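Local coordinates for protein nigritoxine (Vibrio nigripulchritudo, PDB 5M41) that is a bacterial toxin active against crustaceans and insects, with a new fold, at residues Ile20-Leu32 against Asn193-Asp205. Sequence-based numbering, arbitrary orientation.
Sequences INHSAVANRYRNL and NNDDQILSTLLLD. With MG (magnesium ion), chain B.
Asp-196 sits as a knob among His-22, Ser-23, Ala-26 and Arg-30, where helices 22-30 and 195-203 cross at 72° with their axes 8.0 Å apart. Arg-30 bends at chi3 (-56°) and comes in across the aspartate at about a right angle, and Arg-30 NH1 and NH2 both donate to the one oxygen, Asp-196 OD1, each 2.8 Å from it. That oxygen lies in the guanidinium plane, but the carboxylate is turned 42° against it. Arg-30 NH2 also donates to Asn-27 OD1 (3.0 Å), which steadies the guanidinium from its own helix.

At the N-terminal end of helix 22-30, the His-22 ring has Gln-197 CG over the centre of one face, a CH-pi contact 4.0 Å from the centroid, and Ile-20 O over the other. In one of two Ser-200 conformers, OG lies 2.7 Å from His-22 ND1, close enough for a hydrogen bond in which either could donate. Further along, Tyr-29 takes Leu-203 CD1 over its ring face, 3.6 Å from Tyr-29 CG, while Leu-199 CD1 approaches Tyr-29 CD2 obliquely; Leu-185 of helix 177-191 touches both Tyr-29 and Leu-199.

Asp-195 OD1 binds magnesium at 2.1 Å, joined by the carbonyls of Val-189 and Glu-192. Asp-195 OD2 is bridged to Arg-30 NH1 by a water, which links the helix crossing to the metal site. The guanidinium thus grips Asp-196 directly and Asp-195 only through water; its positive charge would be expected to offset part of their negative charge.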
ATOM      1  N   ILE A  20      -4.576 -28.040  -3.859  1.00 51.74           N
ATOM      2  CA  ILE A  20      -3.395 -27.414  -4.455  1.00 47.97           C
ATOM      3  C   ILE A  20      -3.721 -26.736  -5.786  1.00 45.17           C
ATOM      4  O   ILE A  20      -4.394 -27.320  -6.630  1.00 44.17           O
ATOM      5  CB  ILE A  20      -2.258 -28.434  -4.648  1.00 47.43           C
ATOM      6  CG1 ILE A  20      -1.735 -28.890  -3.280  1.00 47.35           C
ATOM      7  CG2 ILE A  20      -1.100 -27.819  -5.460  1.00 45.91           C
ATOM      8  CD1 ILE A  20      -0.909 -30.163  -3.347  1.00 46.20           C
ATOM      9  N   ASN A  21      -3.234 -25.505  -5.981  1.00 42.88           N
ATOM     10  CA  ASN A  21      -3.323 -24.893  -7.307  1.00 42.15           C
ATOM     11  C   ASN A  21      -2.224 -25.463  -8.201  1.00 42.02           C
ATOM     12  O   ASN A  21      -1.097 -24.959  -8.220  1.00 38.48           O
ATOM     13  CB  ASN A  21      -3.261 -23.368  -7.228  1.00 42.40           C
ATOM     14  CG  ASN A  21      -3.502 -22.718  -8.558  1.00 42.32           C
ATOM     15  OD1 ASN A  21      -3.404 -23.370  -9.586  1.00 42.24           O
ATOM     16  ND2 ASN A  21      -3.819 -21.425  -8.555  1.00 41.79           N
ATOM     17  N   HIS A  22      -2.549 -26.531  -8.933  1.00 42.01           N
ATOM     18  CA  HIS A  22      -1.515 -27.274  -9.697  1.00 41.30           C
ATOM     19  C   HIS A  22      -0.892 -26.474 -10.806  1.00 38.90           C
ATOM     20  O   HIS A  22       0.284 -26.644 -11.090  1.00 38.93           O
ATOM     21  CB  HIS A  22      -2.072 -28.553 -10.301  1.00 41.15           C
ATOM     22  CG  HIS A  22      -2.709 -29.472  -9.298  1.00 43.94           C
ATOM     23  ND1 HIS A  22      -2.002 -30.092  -8.315  1.00 44.36           N
ATOM     24  CD2 HIS A  22      -4.031 -29.872  -9.150  1.00 45.18           C
ATOM     25  CE1 HIS A  22      -2.848 -30.849  -7.574  1.00 44.88           C
ATOM     26  NE2 HIS A  22      -4.082 -30.716  -8.090  1.00 47.83           N
ATOM     27  N   SER A  23      -1.666 -25.630 -11.473  1.00 38.99           N
ATOM     28  CA  SER A  23      -1.083 -24.807 -12.513  1.00 40.62           C
ATOM     29  C   SER A  23      -0.064 -23.793 -11.978  1.00 38.49           C
ATOM     30  O   SER A  23       0.912 -23.503 -12.643  1.00 41.14           O
ATOM     31  CB  SER A  23      -2.162 -24.143 -13.376  1.00 43.72           C
ATOM     32  OG  SER A  23      -2.929 -23.241 -12.615  1.00 47.28           O
ATOM     33  N   ALA A  24      -0.277 -23.270 -10.775  1.00 38.84           N
ATOM     34  CA  ALA A  24       0.677 -22.326 -10.178  1.00 37.51           C
ATOM     35  C   ALA A  24       2.019 -23.010  -9.890  1.00 37.72           C
ATOM     36  O   ALA A  24       3.074 -22.425 -10.108  1.00 37.35           O
ATOM     37  CB  ALA A  24       0.119 -21.742  -8.884  1.00 39.97           C
ATOM     38  N   VAL A  25       1.976 -24.238  -9.376  1.00 35.88           N
ATOM     39  CA  VAL A  25       3.197 -25.017  -9.164  1.00 35.31           C
ATOM     40  C   VAL A  25       3.864 -25.345 -10.513  1.00 34.66           C
ATOM     41  O   VAL A  25       5.042 -25.024 -10.741  1.00 34.20           O
ATOM     42  CB  VAL A  25       2.872 -26.308  -8.369  1.00 36.70           C
ATOM     43  CG1 VAL A  25       4.117 -27.144  -8.179  1.00 36.55           C
ATOM     44  CG2 VAL A  25       2.252 -25.955  -7.017  1.00 36.28           C
ATOM     45  N   ALA A  26       3.085 -25.944 -11.415  1.00 32.90           N
ATOM     46  CA  ALA A  26       3.566 -26.348 -12.720  1.00 34.75           C
ATOM     47  C   ALA A  26       4.148 -25.162 -13.519  1.00 35.62           C
ATOM     48  O   ALA A  26       5.176 -25.331 -14.146  1.00 35.62           O
ATOM     49  CB  ALA A  26       2.453 -27.013 -13.507  1.00 35.23           C
ATOM     50  N   ASN A  27       3.478 -23.994 -13.493  1.00 35.45           N
ATOM     51  CA  ASN A  27       4.005 -22.781 -14.134  1.00 36.76           C
ATOM     52  C   ASN A  27       5.375 -22.345 -13.618  1.00 35.90           C
ATOM     53  O   ASN A  27       6.244 -21.986 -14.423  1.00 35.98           O
ATOM     54  CB  ASN A  27       3.038 -21.598 -14.040  1.00 36.65           C
ATOM     55  CG  ASN A  27       1.792 -21.799 -14.884  1.00 41.11           C
ATOM     56  OD1 ASN A  27       1.777 -22.613 -15.808  1.00 38.83           O
ATOM     57  ND2 ASN A  27       0.730 -21.065 -14.554  1.00 41.98           N
ATOM     58  N   ARG A  28       5.574 -22.360 -12.301  1.00 33.86           N
ATOM     59  CA  ARG A  28       6.903 -22.039 -11.794  1.00 34.94           C
ATOM     60  C   ARG A  28       7.960 -22.944 -12.431  1.00 34.59           C
ATOM     61  O   ARG A  28       9.043 -22.467 -12.818  1.00 36.42           O
ATOM     62  CB  ARG A  28       7.030 -22.140 -10.264  1.00 33.75           C
ATOM     63  CG  ARG A  28       6.265 -21.119  -9.431  1.00 36.42           C
ATOM     64  CD  ARG A  28       6.457 -19.654  -9.818  1.00 33.40           C
ATOM     65  NE  ARG A  28       7.826 -19.134 -10.000  1.00 32.45           N
ATOM     66  CZ  ARG A  28       8.494 -18.378  -9.122  1.00 32.24           C
ATOM     67  NH1 ARG A  28       7.996 -18.146  -7.907  1.00 30.47           N
ATOM     68  NH2 ARG A  28       9.708 -17.896  -9.427  1.00 29.69           N
ATOM     69  N   TYR A  29       7.670 -24.231 -12.530  1.00 32.92           N
ATOM     70  CA  TYR A  29       8.684 -25.186 -13.010  1.00 32.83           C
ATOM     71  C   TYR A  29       8.907 -25.045 -14.520  1.00 33.70           C
ATOM     72  O   TYR A  29      10.046 -24.999 -15.004  1.00 32.07           O
ATOM     73  CB  TYR A  29       8.309 -26.630 -12.652  1.00 33.42           C
ATOM     74  CG  TYR A  29       9.322 -27.593 -13.219  1.00 33.29           C
ATOM     75  CD1 TYR A  29      10.525 -27.820 -12.566  1.00 32.79           C
ATOM     76  CD2 TYR A  29       9.094 -28.220 -14.448  1.00 32.85           C
ATOM     77  CE1 TYR A  29      11.482 -28.677 -13.098  1.00 33.10           C
ATOM     78  CE2 TYR A  29      10.037 -29.066 -14.989  1.00 32.68           C
ATOM     79  CZ  TYR A  29      11.230 -29.285 -14.307  1.00 32.49           C
ATOM     80  OH  TYR A  29      12.172 -30.089 -14.866  1.00 31.21           O
ATOM     81  N   ARG A  30       7.800 -24.955 -15.252  1.00 34.19           N
ATOM     82  CA  ARG A  30       7.831 -24.868 -16.706  1.00 36.63           C
ATOM     83  C   ARG A  30       8.515 -23.587 -17.172  1.00 36.66           C
ATOM     84  O   ARG A  30       9.175 -23.568 -18.201  1.00 37.81           O
ATOM     85  CB  ARG A  30       6.397 -24.977 -17.290  1.00 37.44           C
ATOM     86  CG  ARG A  30       5.967 -26.431 -17.512  1.00 39.69           C
ATOM     87  CD  ARG A  30       4.744 -26.559 -18.445  1.00 42.54           C
ATOM     88  NE  ARG A  30       3.636 -25.767 -17.901  1.00 43.59           N
ATOM     89  CZ  ARG A  30       2.523 -26.253 -17.366  1.00 43.29           C
ATOM     90  NH1 ARG A  30       2.278 -27.548 -17.367  1.00 41.61           N
ATOM     91  NH2 ARG A  30       1.621 -25.406 -16.870  1.00 45.68           N
ATOM     92  N   ASN A  31       8.387 -22.516 -16.408  1.00 35.98           N
ATOM     93  CA  ASN A  31       9.010 -21.269 -16.825  1.00 36.73           C
ATOM     94  C   ASN A  31      10.499 -21.114 -16.480  1.00 36.72           C
ATOM     95  O   ASN A  31      11.118 -20.129 -16.857  1.00 36.89           O
ATOM     96  CB  ASN A  31       8.180 -20.093 -16.344  1.00 41.09           C
ATOM     97  CG  ASN A  31       6.877 -19.967 -17.136  1.00 43.71           C
ATOM     98  OD1 ASN A  31       5.800 -19.906 -16.580  1.00 45.73           O
ATOM     99  ND2 ASN A  31       6.992 -19.968 -18.434  1.00 45.30           N
ATOM    100  N   LEU A  32      11.068 -22.095 -15.784  1.00 34.41           N
ATOM    101  CA  LEU A  32      12.515 -22.125 -15.577  1.00 33.99           C
ATOM    102  C   LEU A  32      13.181 -22.432 -16.912  1.00 35.32           C
ATOM    103  O   LEU A  32      12.624 -23.169 -17.730  1.00 33.24           O
ATOM    104  CB  LEU A  32      12.894 -23.223 -14.576  1.00 32.11           C
ATOM    105  CG  LEU A  32      12.410 -23.038 -13.144  1.00 32.87           C
ATOM    106  CD1 LEU A  32      12.875 -24.227 -12.289  1.00 30.73           C
ATOM    107  CD2 LEU A  32      12.982 -21.719 -12.591  1.00 32.23           C
ATOM    108  N   ASN A 193      -2.411 -36.548 -20.220  1.00 50.94           N
ATOM    109  CA  ASN A 193      -3.341 -35.436 -20.560  1.00 53.61           C
ATOM    110  C   ASN A 193      -3.386 -34.312 -19.520  1.00 55.95           C
ATOM    111  O   ASN A 193      -3.614 -33.154 -19.866  1.00 58.54           O
ATOM    112  CB  ASN A 193      -4.777 -35.936 -20.837  1.00 55.55           C
ATOM    113  CG  ASN A 193      -4.897 -36.680 -22.161  1.00 55.58           C
ATOM    114  OD1 ASN A 193      -4.122 -36.452 -23.088  1.00 50.47           O
ATOM    115  ND2 ASN A 193      -5.863 -37.590 -22.243  1.00 59.82           N
ATOM    116  N   ASN A 194      -3.176 -34.664 -18.256  1.00 55.70           N
ATOM    117  CA  ASN A 194      -3.310 -33.708 -17.137  1.00 56.65           C
ATOM    118  C   ASN A 194      -1.975 -33.107 -16.749  1.00 51.35           C
ATOM    119  O   ASN A 194      -1.474 -33.303 -15.639  1.00 51.28           O
ATOM    120  CB  ASN A 194      -4.023 -34.342 -15.920  1.00 61.40           C
ATOM    121  CG  ASN A 194      -3.376 -35.647 -15.451  1.00 67.09           C
ATOM    122  OD1 ASN A 194      -2.711 -36.356 -16.226  1.00 68.95           O
ATOM    123  ND2 ASN A 194      -3.577 -35.975 -14.168  1.00 66.75           N
ATOM    124  N   ASP A 195      -1.398 -32.380 -17.696  1.00 46.96           N
ATOM    125  CA  ASP A 195      -0.120 -31.755 -17.519  1.00 48.11           C
ATOM    126  C   ASP A 195       0.088 -31.229 -16.097  1.00 45.64           C
ATOM    127  O   ASP A 195       1.028 -31.655 -15.438  1.00 44.58           O
ATOM    128  CB  ASP A 195       0.095 -30.651 -18.585  1.00 46.29           C
ATOM    129  CG  ASP A 195       0.450 -31.228 -19.939  1.00 48.26           C
ATOM    130  OD1 ASP A 195       0.100 -32.413 -20.183  1.00 49.70           O
ATOM    131  OD2 ASP A 195       1.110 -30.535 -20.751  1.00 51.58           O
ATOM    132  N   ASP A 196      -0.776 -30.329 -15.611  1.00 43.05           N
ATOM    133  CA  ASP A 196      -0.405 -29.545 -14.430  1.00 40.05           C
ATOM    134  C   ASP A 196      -0.351 -30.416 -13.189  1.00 41.42           C
ATOM    135  O   ASP A 196       0.573 -30.310 -12.376  1.00 38.58           O
ATOM    136  CB  ASP A 196      -1.341 -28.344 -14.215  1.00 41.07           C
ATOM    137  CG  ASP A 196      -1.212 -27.291 -15.319  1.00 40.95           C
ATOM    138  OD1 ASP A 196      -0.238 -27.319 -16.109  1.00 39.90           O
ATOM    139  OD2 ASP A 196      -2.085 -26.427 -15.369  1.00 45.40           O
ATOM    140  N   GLN A 197      -1.341 -31.285 -13.054  1.00 41.69           N
ATOM    141  CA  GLN A 197      -1.432 -32.136 -11.887  1.00 45.85           C
ATOM    142  C   GLN A 197      -0.333 -33.198 -11.840  1.00 43.98           C
ATOM    143  O   GLN A 197       0.205 -33.496 -10.771  1.00 41.71           O
ATOM    144  CB  GLN A 197      -2.812 -32.781 -11.815  1.00 51.73           C
ATOM    145  CG  GLN A 197      -3.015 -33.599 -10.559  1.00 59.32           C
ATOM    146  CD  GLN A 197      -4.409 -34.151 -10.480  1.00 69.94           C
ATOM    147  OE1 GLN A 197      -4.991 -34.563 -11.501  1.00 75.55           O
ATOM    148  NE2 GLN A 197      -4.968 -34.161  -9.269  1.00 72.53           N
ATOM    149  N   ILE A 198       0.008 -33.767 -12.990  1.00 45.25           N
ATOM    150  CA  ILE A 198       1.050 -34.782 -13.005  1.00 45.58           C
ATOM    151  C   ILE A 198       2.354 -34.121 -12.621  1.00 42.86           C
ATOM    152  O   ILE A 198       3.102 -34.634 -11.787  1.00 41.33           O
ATOM    153  CB  ILE A 198       1.132 -35.525 -14.346  1.00 51.59           C
ATOM    154  CG1 ILE A 198      -0.198 -36.231 -14.596  1.00 59.38           C
ATOM    155  CG2 ILE A 198       2.202 -36.602 -14.292  1.00 54.23           C
ATOM    156  CD1 ILE A 198      -0.090 -37.688 -15.008  1.00 65.28           C
ATOM    157  N   LEU A 199       2.587 -32.933 -13.173  1.00 40.86           N
ATOM    158  CA  LEU A 199       3.788 -32.185 -12.874  1.00 39.82           C
ATOM    159  C   LEU A 199       3.940 -31.825 -11.370  1.00 38.64           C
ATOM    160  O   LEU A 199       5.010 -32.025 -10.776  1.00 39.32           O
ATOM    161  CB  LEU A 199       3.812 -30.925 -13.739  1.00 40.39           C
ATOM    162  CG  LEU A 199       5.108 -30.204 -14.084  1.00 40.64           C
ATOM    163  CD1 LEU A 199       6.337 -31.117 -14.253  1.00 38.91           C
ATOM    164  CD2 LEU A 199       4.852 -29.400 -15.348  1.00 39.68           C
ATOM    165  N   SER A 200       2.877 -31.316 -10.748  1.00 38.24           N
ATOM    166  CA  SER A 200       2.957 -30.935  -9.344  0.50 38.60           C
ATOM    167  C   SER A 200       3.121 -32.167  -8.450  1.00 39.38           C
ATOM    168  O   SER A 200       3.808 -32.098  -7.407  1.00 38.61           O
ATOM    169  CB  SER A 200       1.753 -30.080  -8.912  0.50 40.06           C
ATOM    170  OG  SER A 200       0.522 -30.745  -9.096  0.50 41.78           O
ATOM    171  N   THR A 201       2.538 -33.293  -8.859  1.00 38.03           N
ATOM    172  CA  THR A 201       2.648 -34.520  -8.102  1.00 38.54           C
ATOM    173  C   THR A 201       4.043 -35.092  -8.173  1.00 36.88           C
ATOM    174  O   THR A 201       4.578 -35.572  -7.170  1.00 36.45           O
ATOM    175  CB  THR A 201       1.660 -35.580  -8.635  1.00 42.70           C
ATOM    176  OG1 THR A 201       0.351 -35.119  -8.372  1.00 47.39           O
ATOM    177  CG2 THR A 201       1.826 -36.915  -7.912  1.00 43.77           C
ATOM    178  N   LEU A 202       4.615 -35.067  -9.371  1.00 36.04           N
ATOM    179  CA  LEU A 202       5.948 -35.610  -9.608  1.00 35.58           C
ATOM    180  C   LEU A 202       7.082 -34.783  -9.013  1.00 33.74           C
ATOM    181  O   LEU A 202       8.225 -35.251  -8.937  1.00 32.30           O
ATOM    182  CB  LEU A 202       6.177 -35.833 -11.111  1.00 36.44           C
ATOM    183  CG  LEU A 202       5.341 -36.992 -11.694  1.00 39.31           C
ATOM    184  CD1 LEU A 202       5.450 -37.019 -13.211  1.00 39.31           C
ATOM    185  CD2 LEU A 202       5.770 -38.324 -11.145  1.00 40.05           C
ATOM    186  N   LEU A 203       6.758 -33.571  -8.575  1.00 32.85           N
ATOM    187  CA  LEU A 203       7.750 -32.671  -7.986  1.00 32.36           C
ATOM    188  C   LEU A 203       7.524 -32.436  -6.480  1.00 33.19           C
ATOM    189  O   LEU A 203       8.322 -31.788  -5.825  1.00 33.32           O
ATOM    190  CB  LEU A 203       7.774 -31.330  -8.750  1.00 32.32           C
ATOM    191  CG  LEU A 203       8.347 -31.306 -10.179  1.00 31.59           C
ATOM    192  CD1 LEU A 203       8.157 -29.945 -10.821  1.00 32.66           C
ATOM    193  CD2 LEU A 203       9.826 -31.655 -10.179  1.00 32.75           C
ATOM    194  N   LEU A 204       6.414 -32.930  -5.945  1.00 34.66           N
ATOM    195  CA  LEU A 204       6.035 -32.673  -4.541  1.00 34.50           C
ATOM    196  C   LEU A 204       7.205 -32.785  -3.563  1.00 34.89           C
ATOM    197  O   LEU A 204       7.488 -31.859  -2.794  1.00 33.95           O
ATOM    198  CB  LEU A 204       4.899 -33.633  -4.123  1.00 35.70           C
ATOM    199  CG  LEU A 204       4.468 -33.631  -2.644  1.00 36.49           C
ATOM    200  CD1 LEU A 204       3.904 -32.260  -2.283  1.00 35.74           C
ATOM    201  CD2 LEU A 204       3.448 -34.747  -2.331  1.00 35.87           C
ATOM    202  N   ASP A 205       7.891 -33.922  -3.581  1.00 36.19           N
ATOM    203  CA  ASP A 205       8.988 -34.141  -2.643  1.00 36.18           C
ATOM    204  C   ASP A 205      10.357 -33.812  -3.232  1.00 35.60           C
ATOM    205  O   ASP A 205      11.303 -33.667  -2.492  1.00 35.42           O
ATOM    206  CB  ASP A 205       8.956 -35.560  -2.091  1.00 38.66           C
ATOM    207  CG  ASP A 205       7.986 -35.697  -0.911  1.00 42.07           C
ATOM    208  OD1 ASP A 205       8.432 -35.476   0.227  1.00 44.32           O
ATOM    209  OD2 ASP A 205       6.793 -36.039  -1.117  1.00 41.96           O
TER
HETATM  210 MG    MG B 801       0.521 -33.735 -21.699  1.00 39.17          MG
HETATM  211  O   HOH W   1       2.937 -28.998 -19.399  1.00 50.00           O
HETATM  212  O   HOH W   2      -1.729 -32.713 -22.033  1.00 52.79           O
HETATM  213  O   HOH W   3       1.910 -32.016 -22.839  1.00 36.17           O
HETATM  214  O   HOH W   4       0.330 -34.533 -23.901  1.00 50.04           O